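Local coordinates for extracellular solute-binding protein, family 1 (Bifidobacterium longum subsp. infantis ATCC 15697, PDB 3QUF) that probably binds a solute, perhaps a carbohydrate, outside the cell and hands it to a membrane transporter for uptake, at residues A[35-40]-A[88-93]; A[177-182]-A[237-242]; A[195-200]-A[285-290]. One frame throughout, in Å; residues are numbered along the deposited sequence.

Contact 1 (A[35-40]-A[88-93])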
loop_
_atom_site.group_PDB
_atom_site.type_symbol
_atom_site.label_atom_id
_atom_site.label_comp_id
_atom_site.label_asym_id
_atom_site.label_seq_id
_atom_site.Cartn_x
_atom_site.Cartn_y
_atom_site.Cartn_z
ATOM N N TYR A 35 -11.993 18.836 -4.106
ATOM C CA TYR A 35 -12.094 17.946 -5.262
ATOM C C TYR A 35 -11.556 16.626 -4.775
ATOM O O TYR A 35 -10.353 16.462 -4.569
ATOM C CB TYR A 35 -11.303 18.456 -6.455
ATOM C CG TYR A 35 -11.540 17.631 -7.698
ATOM C CD1 TYR A 35 -12.831 17.311 -8.089
ATOM C CD2 TYR A 35 -10.515 17.172 -8.467
ATOM C CE1 TYR A 35 -13.074 16.551 -9.241
ATOM C CE2 TYR A 35 -10.745 16.411 -9.624
ATOM C CZ TYR A 35 -12.021 16.096 -9.984
ATOM O OH TYR A 35 -12.313 15.387 -11.128
ATOM N N SER A 36 -12.463 15.685 -4.552
ATOM C CA SER A 36 -12.177 14.439 -3.831
ATOM C C SER A 36 -11.906 13.219 -4.734
ATOM O O SER A 36 -12.675 12.922 -5.646
ATOM C CB SER A 36 -13.359 14.111 -2.928
ATOM O OG SER A 36 -13.186 12.876 -2.247
ATOM N N TYR A 37 -10.799 12.550 -4.479
ATOM C CA TYR A 37 -10.500 11.245 -5.103
ATOM C C TYR A 37 -11.515 10.192 -4.639
ATOM O O TYR A 37 -11.853 9.249 -5.359
ATOM C CB TYR A 37 -9.126 10.823 -4.700
ATOM C CG TYR A 37 -8.717 9.440 -5.094
ATOM C CD1 TYR A 37 -8.301 9.167 -6.372
ATOM C CD2 TYR A 37 -8.831 8.418 -4.196
ATOM C CE1 TYR A 37 -7.912 7.868 -6.720
ATOM C CE2 TYR A 37 -8.452 7.123 -4.519
ATOM C CZ TYR A 37 -8.021 6.867 -5.784
ATOM O OH TYR A 37 -7.658 5.572 -6.110
ATOM N N PHE A 38 -11.968 10.363 -3.412
ATOM C CA PHE A 38 -12.878 9.404 -2.767
ATOM C C PHE A 38 -14.295 9.672 -3.174
ATOM O O PHE A 38 -14.747 10.820 -3.268
ATOM C CB PHE A 38 -12.708 9.535 -1.252
ATOM C CG PHE A 38 -11.353 9.146 -0.784
ATOM C CD1 PHE A 38 -10.986 7.820 -0.726
ATOM C CD2 PHE A 38 -10.364 10.112 -0.519
ATOM C CE1 PHE A 38 -9.705 7.473 -0.326
ATOM C CE2 PHE A 38 -9.107 9.742 -0.142
ATOM C CZ PHE A 38 -8.784 8.438 -0.053
ATOM N N LYS A 39 -15.028 8.584 -3.401
ATOM C CA LYS A 39 -16.423 8.683 -3.712
ATOM C C LYS A 39 -17.257 9.041 -2.469
ATOM O O LYS A 39 -16.807 8.905 -1.331
ATOM C CB LYS A 39 -16.899 7.380 -4.322
ATOM C CG LYS A 39 -16.288 7.135 -5.732
ATOM C CD LYS A 39 -17.011 6.018 -6.478
ATOM C CE LYS A 39 -16.919 6.231 -8.003
ATOM N NZ LYS A 39 -15.480 6.268 -8.419
ATOM N N ASP A 40 -18.497 9.458 -2.702
ATOM C CA ASP A 40 -19.371 9.788 -1.589
ATOM C C ASP A 40 -19.531 8.602 -0.641
ATOM O O ASP A 40 -19.652 8.809 0.554
ATOM C CB ASP A 40 -20.737 10.301 -2.084
ATOM C CG ASP A 40 -21.689 10.629 -0.940
ATOM O OD1 ASP A 40 -21.529 11.668 -0.275
ATOM O OD2 ASP A 40 -22.590 9.818 -0.736
ATOM N N ASN A 88 -6.597 15.628 -3.186
ATOM C CA ASN A 88 -5.831 14.459 -2.791
ATOM C C ASN A 88 -4.564 14.252 -3.572
ATOM O O ASN A 88 -4.531 14.449 -4.790
ATOM C CB ASN A 88 -6.715 13.202 -2.939
ATOM C CG ASN A 88 -7.838 13.143 -1.935
ATOM O OD1 ASN A 88 -9.015 13.208 -2.279
ATOM N ND2 ASN A 88 -7.476 13.053 -0.612
ATOM N N LEU A 89 -3.512 13.857 -2.849
ATOM C CA LEU A 89 -2.279 13.394 -3.421
ATOM C C LEU A 89 -2.367 11.878 -3.445
ATOM O O LEU A 89 -2.440 11.223 -2.408
ATOM C CB LEU A 89 -1.093 13.840 -2.590
ATOM C CG LEU A 89 -0.912 15.360 -2.450
ATOM C CD1 LEU A 89 0.268 15.663 -1.539
ATOM C CD2 LEU A 89 -0.723 16.045 -3.782
ATOM N N THR A 90 -2.426 11.344 -4.645
ATOM C CA THR A 90 -2.571 9.917 -4.831
ATOM C C THR A 90 -1.228 9.313 -5.195
ATOM O O THR A 90 -0.257 10.035 -5.434
ATOM C CB THR A 90 -3.559 9.593 -5.914
ATOM O OG1 THR A 90 -3.001 9.828 -7.231
ATOM C CG2 THR A 90 -4.864 10.426 -5.735
HETATM N N MSE A 91 -1.166 7.976 -5.288
HETATM C CA MSE A 91 0.108 7.361 -5.662
HETATM C C MSE A 91 0.510 7.670 -7.089
HETATM O O MSE A 91 1.718 7.617 -7.450
HETATM C CB MSE A 91 0.061 5.838 -5.412
HETATM C CG MSE A 91 -0.206 5.466 -3.933
HETATM SE SE MSE A 91 1.099 6.178 -2.657
HETATM C CE MSE A 91 0.117 7.772 -1.968
ATOM N N ASP A 92 -0.447 8.089 -7.916
ATOM C CA ASP A 92 -0.135 8.429 -9.285
ATOM C C ASP A 92 0.176 9.913 -9.540
ATOM O O ASP A 92 0.752 10.231 -10.581
ATOM C CB ASP A 92 -1.297 8.045 -10.206
ATOM C CG ASP A 92 -1.473 6.550 -10.330
ATOM O OD1 ASP A 92 -0.463 5.809 -10.283
ATOM O OD2 ASP A 92 -2.641 6.124 -10.437
ATOM N N ASN A 93 -0.226 10.828 -8.655
ATOM C CA ASN A 93 0.040 12.243 -8.905
ATOM C C ASN A 93 0.857 12.929 -7.815
ATOM O O ASN A 93 1.119 14.138 -7.923
ATOM C CB ASN A 93 -1.277 13.014 -9.159
ATOM C CG ASN A 93 -2.041 13.306 -7.853
ATOM O OD1 ASN A 93 -1.642 12.840 -6.811
ATOM N ND2 ASN A 93 -3.101 14.093 -7.910
#

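Contact 2 (A[177-182]-A[237-242])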
loop_
_atom_site.group_PDB
_atom_site.type_symbol
_atom_site.label_atom_id
_atom_site.label_comp_id
_atom_site.label_asym_id
_atom_site.label_seq_id
_atom_site.Cartn_x
_atom_site.Cartn_y
_atom_site.Cartn_z
ATOM N N ALA A 177 1.571 -25.331 -3.231
ATOM C CA ALA A 177 2.009 -24.567 -2.069
ATOM C C ALA A 177 1.541 -23.126 -2.147
ATOM O O ALA A 177 1.027 -22.584 -1.166
ATOM C CB ALA A 177 3.543 -24.627 -1.925
ATOM N N PHE A 178 1.736 -22.501 -3.305
ATOM C CA PHE A 178 1.573 -21.062 -3.438
ATOM C C PHE A 178 1.268 -20.685 -4.878
ATOM O O PHE A 178 1.849 -21.233 -5.836
ATOM C CB PHE A 178 2.867 -20.380 -2.974
ATOM C CG PHE A 178 2.852 -18.891 -3.115
ATOM C CD1 PHE A 178 1.838 -18.143 -2.525
ATOM C CD2 PHE A 178 3.852 -18.219 -3.813
ATOM C CE1 PHE A 178 1.824 -16.753 -2.644
ATOM C CE2 PHE A 178 3.852 -16.846 -3.931
ATOM C CZ PHE A 178 2.832 -16.103 -3.344
ATOM N N LEU A 179 0.315 -19.771 -5.027
ATOM C CA LEU A 179 0.053 -19.143 -6.287
ATOM C C LEU A 179 -0.066 -17.661 -6.034
ATOM O O LEU A 179 -0.481 -17.232 -4.936
ATOM C CB LEU A 179 -1.251 -19.645 -6.892
ATOM C CG LEU A 179 -1.345 -21.080 -7.323
ATOM C CD1 LEU A 179 -2.782 -21.286 -7.808
ATOM C CD2 LEU A 179 -0.326 -21.414 -8.420
ATOM N N GLU A 180 0.275 -16.875 -7.043
ATOM C CA GLU A 180 0.174 -15.428 -6.928
ATOM C C GLU A 180 -0.229 -14.759 -8.225
ATOM O O GLU A 180 0.079 -15.249 -9.292
ATOM C CB GLU A 180 1.495 -14.888 -6.465
ATOM C CG GLU A 180 1.452 -13.452 -6.006
ATOM C CD GLU A 180 2.693 -13.067 -5.187
ATOM O OE1 GLU A 180 3.768 -13.665 -5.398
ATOM O OE2 GLU A 180 2.566 -12.172 -4.362
ATOM N N ASP A 181 -0.973 -13.680 -8.094
ATOM C CA ASP A 181 -1.349 -12.839 -9.226
ATOM C C ASP A 181 -0.132 -11.953 -9.605
ATOM O O ASP A 181 0.191 -11.061 -8.871
ATOM C CB ASP A 181 -2.547 -11.979 -8.825
ATOM C CG ASP A 181 -2.974 -10.995 -9.903
ATOM O OD1 ASP A 181 -2.819 -11.300 -11.124
ATOM O OD2 ASP A 181 -3.477 -9.908 -9.519
ATOM N N PHE A 182 0.559 -12.293 -10.698
ATOM C CA PHE A 182 1.680 -11.486 -11.244
ATOM C C PHE A 182 1.268 -10.497 -12.373
ATOM O O PHE A 182 2.141 -9.864 -12.970
ATOM C CB PHE A 182 2.762 -12.398 -11.823
ATOM C CG PHE A 182 3.251 -13.432 -10.883
ATOM C CD1 PHE A 182 3.594 -13.089 -9.583
ATOM C CD2 PHE A 182 3.409 -14.734 -11.293
ATOM C CE1 PHE A 182 4.062 -14.053 -8.695
ATOM C CE2 PHE A 182 3.873 -15.709 -10.415
ATOM C CZ PHE A 182 4.199 -15.369 -9.119
ATOM N N VAL A 237 8.167 -23.642 -5.846
ATOM C CA VAL A 237 7.246 -23.050 -4.841
ATOM C C VAL A 237 6.477 -21.847 -5.410
ATOM O O VAL A 237 5.292 -21.694 -5.133
ATOM C CB VAL A 237 7.996 -22.721 -3.521
ATOM C CG1 VAL A 237 7.078 -22.026 -2.467
ATOM C CG2 VAL A 237 8.596 -24.013 -2.937
ATOM N N ILE A 238 7.126 -21.027 -6.236
ATOM C CA ILE A 238 6.426 -20.081 -7.106
ATOM C C ILE A 238 6.381 -20.707 -8.520
ATOM O O ILE A 238 7.354 -20.590 -9.279
ATOM C CB ILE A 238 7.104 -18.719 -7.175
ATOM C CG1 ILE A 238 7.254 -18.117 -5.766
ATOM C CG2 ILE A 238 6.273 -17.794 -8.023
ATOM C CD1 ILE A 238 8.056 -16.794 -5.718
ATOM N N PRO A 239 5.261 -21.353 -8.869
ATOM C CA PRO A 239 5.272 -22.276 -10.033
ATOM C C PRO A 239 4.969 -21.575 -11.362
ATOM O O PRO A 239 4.335 -20.524 -11.366
ATOM C CB PRO A 239 4.197 -23.286 -9.645
ATOM C CG PRO A 239 3.148 -22.438 -8.944
ATOM C CD PRO A 239 3.963 -21.397 -8.158
ATOM N N GLN A 240 5.412 -22.136 -12.506
ATOM C CA GLN A 240 5.168 -21.449 -13.791
ATOM C C GLN A 240 3.666 -21.393 -14.074
ATOM O O GLN A 240 3.208 -20.498 -14.762
ATOM C CB GLN A 240 5.914 -22.081 -14.995
ATOM C CG GLN A 240 7.452 -21.924 -14.943
ATOM C CD GLN A 240 8.077 -23.135 -14.287
ATOM O OE1 GLN A 240 7.469 -23.737 -13.397
ATOM N NE2 GLN A 240 9.272 -23.544 -14.763
ATOM N N LYS A 241 2.919 -22.317 -13.509
ATOM C CA LYS A 241 1.466 -22.343 -13.678
ATOM C C LYS A 241 0.782 -21.165 -13.017
ATOM O O LYS A 241 -0.405 -20.941 -13.254
ATOM C CB LYS A 241 0.864 -23.657 -13.164
ATOM C CG LYS A 241 0.729 -23.771 -11.682
ATOM C CD LYS A 241 0.280 -25.145 -11.313
ATOM C CE LYS A 241 0.229 -25.330 -9.834
ATOM N NZ LYS A 241 -0.205 -26.676 -9.426
ATOM N N SER A 242 1.539 -20.395 -12.228
ATOM C CA SER A 242 1.017 -19.178 -11.626
ATOM C C SER A 242 1.028 -17.982 -12.586
ATOM O O SER A 242 0.299 -17.030 -12.362
ATOM C CB SER A 242 1.794 -18.861 -10.337
ATOM O OG SER A 242 1.013 -18.035 -9.501
HETATM O O HOH W 1 3.545 -24.041 -5.263
HETATM O O HOH W 2 -0.439 -14.387 -12.229
#

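Contact 3 (A[195-200]-A[285-290])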
loop_
_atom_site.group_PDB
_atom_site.type_symbol
_atom_site.label_atom_id
_atom_site.label_comp_id
_atom_site.label_asym_id
_atom_site.label_seq_id
_atom_site.Cartn_x
_atom_site.Cartn_y
_atom_site.Cartn_z
ATOM N N ALA A 195 10.776 -5.621 1.462
ATOM C CA ALA A 195 10.534 -4.793 2.633
ATOM C C ALA A 195 11.429 -5.307 3.767
ATOM O O ALA A 195 12.063 -4.531 4.467
ATOM C CB ALA A 195 9.070 -4.823 3.036
ATOM N N SER A 196 11.507 -6.620 3.893
ATOM C CA SER A 196 12.363 -7.237 4.918
ATOM C C SER A 196 13.821 -6.985 4.655
ATOM O O SER A 196 14.583 -6.680 5.582
ATOM C CB SER A 196 12.078 -8.716 4.975
ATOM O OG SER A 196 12.945 -9.425 5.868
ATOM N N TYR A 197 14.254 -7.160 3.411
ATOM C CA TYR A 197 15.629 -6.848 3.022
ATOM C C TYR A 197 16.077 -5.502 3.522
ATOM O O TYR A 197 17.176 -5.377 4.049
ATOM C CB TYR A 197 15.807 -6.943 1.485
ATOM C CG TYR A 197 17.086 -6.375 0.939
ATOM C CD1 TYR A 197 18.239 -7.147 0.876
ATOM C CD2 TYR A 197 17.133 -5.081 0.451
ATOM C CE1 TYR A 197 19.397 -6.640 0.370
ATOM C CE2 TYR A 197 18.320 -4.566 -0.087
ATOM C CZ TYR A 197 19.441 -5.369 -0.110
ATOM O OH TYR A 197 20.615 -4.855 -0.624
ATOM N N TYR A 198 15.216 -4.503 3.377
ATOM C CA TYR A 198 15.500 -3.171 3.836
ATOM C C TYR A 198 15.296 -2.997 5.333
ATOM O O TYR A 198 16.132 -2.364 6.022
ATOM C CB TYR A 198 14.600 -2.189 3.088
ATOM C CG TYR A 198 14.911 -1.928 1.637
ATOM C CD1 TYR A 198 16.204 -1.580 1.223
ATOM C CD2 TYR A 198 13.896 -1.932 0.692
ATOM C CE1 TYR A 198 16.474 -1.246 -0.088
ATOM C CE2 TYR A 198 14.174 -1.589 -0.635
ATOM C CZ TYR A 198 15.448 -1.217 -1.010
ATOM O OH TYR A 198 15.721 -0.856 -2.328
ATOM N N GLY A 199 14.204 -3.549 5.857
ATOM C CA GLY A 199 13.835 -3.341 7.247
ATOM C C GLY A 199 14.856 -3.982 8.173
ATOM O O GLY A 199 15.144 -3.443 9.257
ATOM N N GLU A 200 15.428 -5.097 7.748
ATOM C CA GLU A 200 16.446 -5.789 8.550
ATOM C C GLU A 200 17.698 -4.954 8.704
ATOM O O GLU A 200 18.450 -5.165 9.670
ATOM C CB GLU A 200 16.784 -7.157 7.940
ATOM C CG GLU A 200 15.639 -8.203 8.067
ATOM C CD GLU A 200 15.960 -9.516 7.422
ATOM O OE1 GLU A 200 17.031 -9.619 6.769
ATOM O OE2 GLU A 200 15.189 -10.482 7.612
ATOM N N PRO A 285 7.339 -14.049 4.980
ATOM C CA PRO A 285 8.588 -14.522 5.559
ATOM C C PRO A 285 9.717 -13.515 5.415
ATOM O O PRO A 285 9.780 -12.757 4.451
ATOM C CB PRO A 285 8.911 -15.773 4.750
ATOM C CG PRO A 285 7.614 -16.178 4.108
ATOM C CD PRO A 285 6.920 -14.886 3.853
ATOM N N ALA A 286 10.592 -13.498 6.401
ATOM C CA ALA A 286 11.714 -12.591 6.383
ATOM C C ALA A 286 12.770 -12.976 5.346
ATOM O O ALA A 286 12.989 -14.150 5.039
ATOM C CB ALA A 286 12.371 -12.538 7.775
ATOM N N TYR A 287 13.478 -11.969 4.878
ATOM C CA TYR A 287 14.656 -12.177 4.034
ATOM C C TYR A 287 15.732 -13.011 4.726
ATOM O O TYR A 287 16.257 -13.912 4.120
ATOM C CB TYR A 287 15.176 -10.829 3.629
ATOM C CG TYR A 287 16.422 -10.810 2.805
ATOM C CD1 TYR A 287 16.376 -11.109 1.444
ATOM C CD2 TYR A 287 17.626 -10.412 3.356
ATOM C CE1 TYR A 287 17.522 -11.058 0.664
ATOM C CE2 TYR A 287 18.791 -10.324 2.568
ATOM C CZ TYR A 287 18.715 -10.665 1.231
ATOM O OH TYR A 287 19.834 -10.555 0.425
ATOM N N SER A 288 16.018 -12.749 6.001
ATOM C CA SER A 288 17.079 -13.483 6.712
ATOM C C SER A 288 16.919 -13.672 8.211
ATOM O O SER A 288 17.404 -14.694 8.745
ATOM C CB SER A 288 18.456 -12.842 6.444
ATOM O OG SER A 288 18.628 -11.649 7.177
ATOM N N LYS A 289 16.293 -12.722 8.905
ATOM C CA LYS A 289 16.216 -12.734 10.370
ATOM C C LYS A 289 14.926 -13.359 10.900
ATOM O O LYS A 289 13.859 -13.267 10.263
ATOM C CB LYS A 289 16.352 -11.324 10.915
ATOM C CG LYS A 289 17.642 -10.616 10.484
ATOM C CD LYS A 289 17.789 -9.244 11.135
ATOM C CE LYS A 289 19.175 -8.615 10.879
ATOM N NZ LYS A 289 19.213 -7.167 11.316
ATOM N N GLU A 290 15.019 -13.985 12.075
ATOM C CA GLU A 290 13.848 -14.672 12.646
ATOM C C GLU A 290 12.715 -13.687 12.962
ATOM O O GLU A 290 11.568 -14.087 13.050
ATOM C CB GLU A 290 14.222 -15.499 13.888
ATOM C CG GLU A 290 14.898 -16.835 13.531
ATOM C CD GLU A 290 13.903 -17.896 13.046
ATOM O OE1 GLU A 290 12.995 -18.257 13.835
ATOM O OE2 GLU A 290 14.055 -18.388 11.898
#

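Contact 1 (A[35-40]-A[88-93])
With its CG beside the backbone N and opposite the carbonyl carbon (chi1 -69°), Asn88 reaches its amide across to the loop that begins at Tyr37, whose own CG, anti to the backbone N, carries its ring toward Thr90. The two segments continue from parallel neighbours, strands 30-36 and 86-89, in an alpha/beta domain of the periplasmic-binding-protein type. At these C-terminal ends a side chain joins the backbones: Tyr37 N donates to Asn88 OD1 at 2.9 Å, nearly straight (162°), from slightly outside the amide plane. The same oxygen packs against the tyrosine's first carbon, Asn88 OD1 lying 3.4 Å from Tyr37 CB. On the amide's other branch, Asn88 ND2 lies 3.7 Å from Phe38 CE2, at the ring edge, with amide and ring planes almost perpendicular (87°); its hydrogen bond goes to Gly302 O on strand 295-305. The Thr90 methyl meets the Tyr37 ring obliquely, CG2 to CD1 at 3.7 Å.

Each loop is also fixed internally. Ser36 OG donates to Phe38 O in the carbonyl plane at 2.8 Å, while Thr90 OG1 accepts from Asp92 N and Asn93 N, forming an ST turn and an ST motif. The principle illustrated is that a buried amide with both ends satisfied has a set orientation: flipping Asn88 would probably set its N-H against that of Tyr37 and its oxygen against Gly302 O.

Contact 2 (A[177-182]-A[237-242])
Ser242, at the end of a short 3-10 turn, meets the chain that continues strand 176-178, and with Phe178 and Leu179 it accounts for much of the surface buried here. The setting is an alpha/beta lobe of the periplasmic-binding-protein fold: the loop after helix 223-234 packs alongside a strand that pairs in parallel with strand 259-264. Because Ser242 holds OG anti to its backbone N (chi1 -158°), the hydroxyl faces the opposing backbone and accepts from Glu180 N at 2.8 Å in an almost linear bond (174°). A side-chain hydroxyl, not a strand partner, takes this N-H across the contact.

Phe178 offers its ring edge to the loop. Its CD2 lies 3.9 Å from Ile238 CG1, the two side chains running side by side in the same direction. The backbone also comes close, Phe178 O lying 3.1 Å from Pro239 CD. Phe141 meets the Phe178 ring from elsewhere in the chain. Leu179 crosses Pro239 at about a right angle, Leu179 CD2 touching Pro239 CG at 3.7 Å and also leaning on Ser242.

Phe182 fills the remaining corner: CZ points its edge at Ile238 CG2, 3.4 Å away, while CE2 approaches Ser242 CB obliquely and Glu180 O sits over the centre of one ring face. With the ring cut back to an alanine, the space beside Ile238 CG2 and Ser242 CB would probably be left unfilled and the isoleucine less firmly held on that side.

Water completes the join at both ends. One molecule links Phe178 N with Val237 O; the other lies 2.8 Å from Phe182 N and 2.7 Å from Ser242 O, bridging the two backbones.

Contact 3 (A[195-200]-A[285-290])
Glu200 pushes its carboxylate into the backbone of the loop 285-290, and Ser196 and Tyr197, from the preceding turn of helix 188-199, pack beside it. The loop connects strand 279-282 to strand 295-305, so the contact fastens that connection to the helix.

On the tight side, the glutamate chain, extended beyond CG (chi2 178°), carries its carboxylate to two backbone donors: Glu200 OE2 accepts from Ser288 N at 2.9 Å, on the syn lone pair, and from Lys289 N at 2.8 Å, from well above the carboxylate plane. Nearby, Ser196 OG receives Tyr287 N at 2.8 Å along a fairly straight line (166°) and is itself bonded to Gly292 O farther along the loop, so one hydroxyl joins two points of it. The aromatic pair closes this half. The two side chains run side by side and point the same way, yet the rings stand at 86° in a T-shaped stack: Tyr197 CD1, at its ring edge, comes 3.6 Å from CZ on the face of Tyr287. Tyr197 CB adds a CH-pi contact over that face, and Pro224 of helix 223-234 touches both side chains.

The exposed Ser288 hydroxyl and Lys289 mark the outer, looser side. Ser288 OG donates to Glu200 OE1 at 2.6 Å, from out of the carboxylate plane. Lys289 runs extended past Glu200 in the opposite direction, its methylenes lying against CB and CG of the glutamate, and Lys289 NZ donates to Glu200 O at 2.7 Å. The ammonium and carboxylate do not meet, Lys289 NZ and Glu200 OE1 being 5.6 Å apart.

Taken together, the carboxylate is held mainly by neutral donors, and the lysine ammonium donates to the backbone carbonyl of Glu200. The loop is therefore matched to the helix by hydrogen-bond geometry, while the opposite charges probably add only a diffuse attraction.

In the fold
Contacts 1 and 2 are buried and both reach the same mixed sheet, yet they lie on opposite sides of the chain's centre, their own centres 33 Å apart. Each meets a backbone N-H with a side-chain oxygen, an amide in contact 1 and a hydroxyl in contact 2, but contact 2 adds a larger apolar surface and bridging waters. Contact 3 is only partly buried and joins a helix to a loop, with a carboxylate doing most of the work. It is close to contact 2, nearest atoms about 8 Å apart: strand 176-178 leads on to helix 188-199, and helix 223-234 borders both contacts.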